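Local coordinates for ORF131 protein (Ralstonia metallidurans, PDB 2WTP) that binds copper, apparently changing conformation as it does so, and probably takes part in heavy-metal resistance, at residues T49-P54 and R99-D104. Numbering follows the deposited sequence.
Sequences TLYGDP and RDTSVD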
loop_
_atom_site.group_PDB
_atom_site.type_symbol
_atom_site.label_atom_id
_atom_site.label_comp_id
_atom_site.label_asym_id
_atom_site.label_seq_id
_atom_site.Cartn_x
_atom_site.Cartn_y
_atom_site.Cartn_z
ATOM N N THR A 49 18.585 7.904 1.540
ATOM C CA THR A 49 18.348 9.155 2.237
ATOM C C THR A 49 17.571 10.121 1.345
ATOM O O THR A 49 16.857 10.999 1.918
ATOM C CB THR A 49 19.731 9.693 2.639
ATOM O OG1 THR A 49 20.289 8.700 3.550
ATOM C CG2 THR A 49 19.660 11.040 3.390
ATOM N N LEU A 50 17.597 9.989 0.020
ATOM C CA LEU A 50 16.766 10.839 -0.836
ATOM C C LEU A 50 15.320 10.528 -0.715
ATOM O O LEU A 50 14.497 11.319 -1.203
ATOM C CB LEU A 50 17.165 10.676 -2.307
ATOM C CG LEU A 50 18.616 11.133 -2.489
ATOM C CD1 LEU A 50 19.024 10.701 -3.977
ATOM C CD2 LEU A 50 18.854 12.628 -2.237
ATOM N N TYR A 51 14.932 9.449 -0.071
ATOM C CA TYR A 51 13.553 9.026 0.003
ATOM C C TYR A 51 12.936 9.051 1.351
ATOM O O TYR A 51 11.798 8.566 1.612
ATOM C CB TYR A 51 13.422 7.578 -0.642
ATOM C CG TYR A 51 13.656 7.617 -2.143
ATOM C CD1 TYR A 51 12.620 7.904 -3.022
ATOM C CD2 TYR A 51 14.943 7.433 -2.657
ATOM C CE1 TYR A 51 12.796 7.946 -4.422
ATOM C CE2 TYR A 51 15.130 7.513 -4.069
ATOM C CZ TYR A 51 14.056 7.785 -4.900
ATOM O OH TYR A 51 14.228 7.881 -6.315
ATOM N N GLY A 52 13.708 9.535 2.345
ATOM C CA GLY A 52 13.168 9.611 3.746
ATOM C C GLY A 52 14.190 9.222 4.731
ATOM O O GLY A 52 15.381 9.295 4.550
ATOM N N ASP A 53 13.689 8.818 5.902
ATOM C CA ASP A 53 14.517 8.648 7.097
ATOM C C ASP A 53 14.126 7.413 7.858
ATOM O O ASP A 53 12.916 7.124 7.988
ATOM C CB ASP A 53 14.282 9.915 8.028
ATOM C CG ASP A 53 14.747 11.208 7.332
ATOM O OD1 ASP A 53 15.996 11.281 7.256
ATOM O OD2 ASP A 53 13.924 12.018 6.923
ATOM N N PRO A 54 15.028 6.711 8.465
ATOM C CA PRO A 54 14.659 5.645 9.409
ATOM C C PRO A 54 13.737 6.121 10.512
ATOM O O PRO A 54 13.795 7.339 10.948
ATOM C CB PRO A 54 16.001 5.239 10.035
ATOM C CG PRO A 54 17.029 5.681 9.033
ATOM C CD PRO A 54 16.481 6.876 8.329
ATOM N N ARG A 99 6.804 14.939 -6.990
ATOM C CA ARG A 99 6.024 14.146 -7.913
ATOM C C ARG A 99 6.055 12.724 -7.419
ATOM O O ARG A 99 6.936 12.319 -6.620
ATOM C CB ARG A 99 6.566 14.200 -9.350
ATOM C CG ARG A 99 7.900 13.742 -9.470
ATOM C CD ARG A 99 8.431 13.861 -10.962
ATOM N NE ARG A 99 8.499 15.241 -11.444
ATOM C CZ ARG A 99 9.555 16.040 -11.268
ATOM N NH1 ARG A 99 10.624 15.599 -10.616
ATOM N NH2 ARG A 99 9.539 17.285 -11.714
ATOM N N ASP A 100 5.122 11.910 -7.916
ATOM C CA ASP A 100 5.161 10.475 -7.558
ATOM C C ASP A 100 6.498 9.850 -7.926
ATOM O O ASP A 100 7.105 10.225 -9.017
ATOM C CB ASP A 100 4.110 9.675 -8.345
ATOM C CG ASP A 100 2.708 10.049 -8.023
ATOM O OD1 ASP A 100 2.365 10.954 -7.214
ATOM O OD2 ASP A 100 1.797 9.354 -8.521
ATOM N N THR A 101 7.017 8.986 -7.062
ATOM C CA THR A 101 8.292 8.366 -7.372
ATOM C C THR A 101 8.341 7.012 -6.694
ATOM O O THR A 101 7.546 6.753 -5.787
ATOM C CB THR A 101 9.401 9.317 -6.904
ATOM O OG1 THR A 101 10.678 8.853 -7.285
ATOM C CG2 THR A 101 9.473 9.418 -5.370
ATOM N N SER A 102 9.215 6.156 -7.084
ATOM C CA SER A 102 9.374 4.922 -6.396
ATOM C C SER A 102 10.799 4.606 -5.995
ATOM O O SER A 102 11.773 5.209 -6.528
ATOM C CB SER A 102 8.851 3.751 -7.259
ATOM O OG SER A 102 9.734 3.420 -8.360
ATOM N N VAL A 103 10.953 3.687 -5.026
ATOM C CA VAL A 103 12.291 3.249 -4.619
ATOM C C VAL A 103 12.257 1.798 -4.251
ATOM O O VAL A 103 11.216 1.325 -3.745
ATOM C CB VAL A 103 12.818 4.180 -3.457
ATOM C CG1 VAL A 103 11.945 4.091 -2.214
ATOM C CG2 VAL A 103 14.300 3.824 -3.132
ATOM N N ASP A 104 13.380 1.088 -4.399
ATOM C CA ASP A 104 13.369 -0.311 -3.935
ATOM C C ASP A 104 13.462 -0.393 -2.449
ATOM O O ASP A 104 14.403 0.187 -1.886
ATOM C CB ASP A 104 14.542 -1.087 -4.599
ATOM C CG ASP A 104 14.319 -2.628 -4.490
ATOM O OD1 ASP A 104 14.432 -3.183 -3.401
ATOM O OD2 ASP A 104 13.944 -3.257 -5.480
HETATM O O HOH W 1 12.645 6.977 -7.940
#
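Tyr51 lies flat on Val103, and its hydroxyl meets a water also bonded to strand 101-104, a compact example of how a tyrosine can be apolar along its ring and polar at its tip. With Tyr51 CG anti to the carbonyl carbon (chi1 -68°), the ring comes to lie over Val103. Tyr51 CB itself comes within 4.1 Å of Val103 CG1. Beyond it, Val103 CB sits 3.7 Å from the centroid of the Tyr51 ring, only 8° off the normal, a CH-pi contact over one face. The valine methyls flank this point: Val103 CG1 lies near Tyr51 CG and CD1, while Val103 CG2 reaches Tyr51 CD2 at 3.7 Å. Farther out, Tyr51 CE1 meets Thr101 OG1 at the ring edge, 3.7 Å away, and Ser102 O obliquely. The water bonds Thr101 OG1 at 2.8 Å; its distances to Tyr51 OH and Ser102 O are unusually short, leaving its exact position doubtful. The tyrosine thus links the end of helix 37-49 to the sheet of strands 72-76, 119-123 and 101-104. Its backbone hydrogen-bonds Ala95 and the indole of Trp92, beyond and within strand 88-94, while its ring meets that of His47 of that helix and its side chain touches Ile122 of strand 119-123, with a bound copper ion about 6 Å from the side chain.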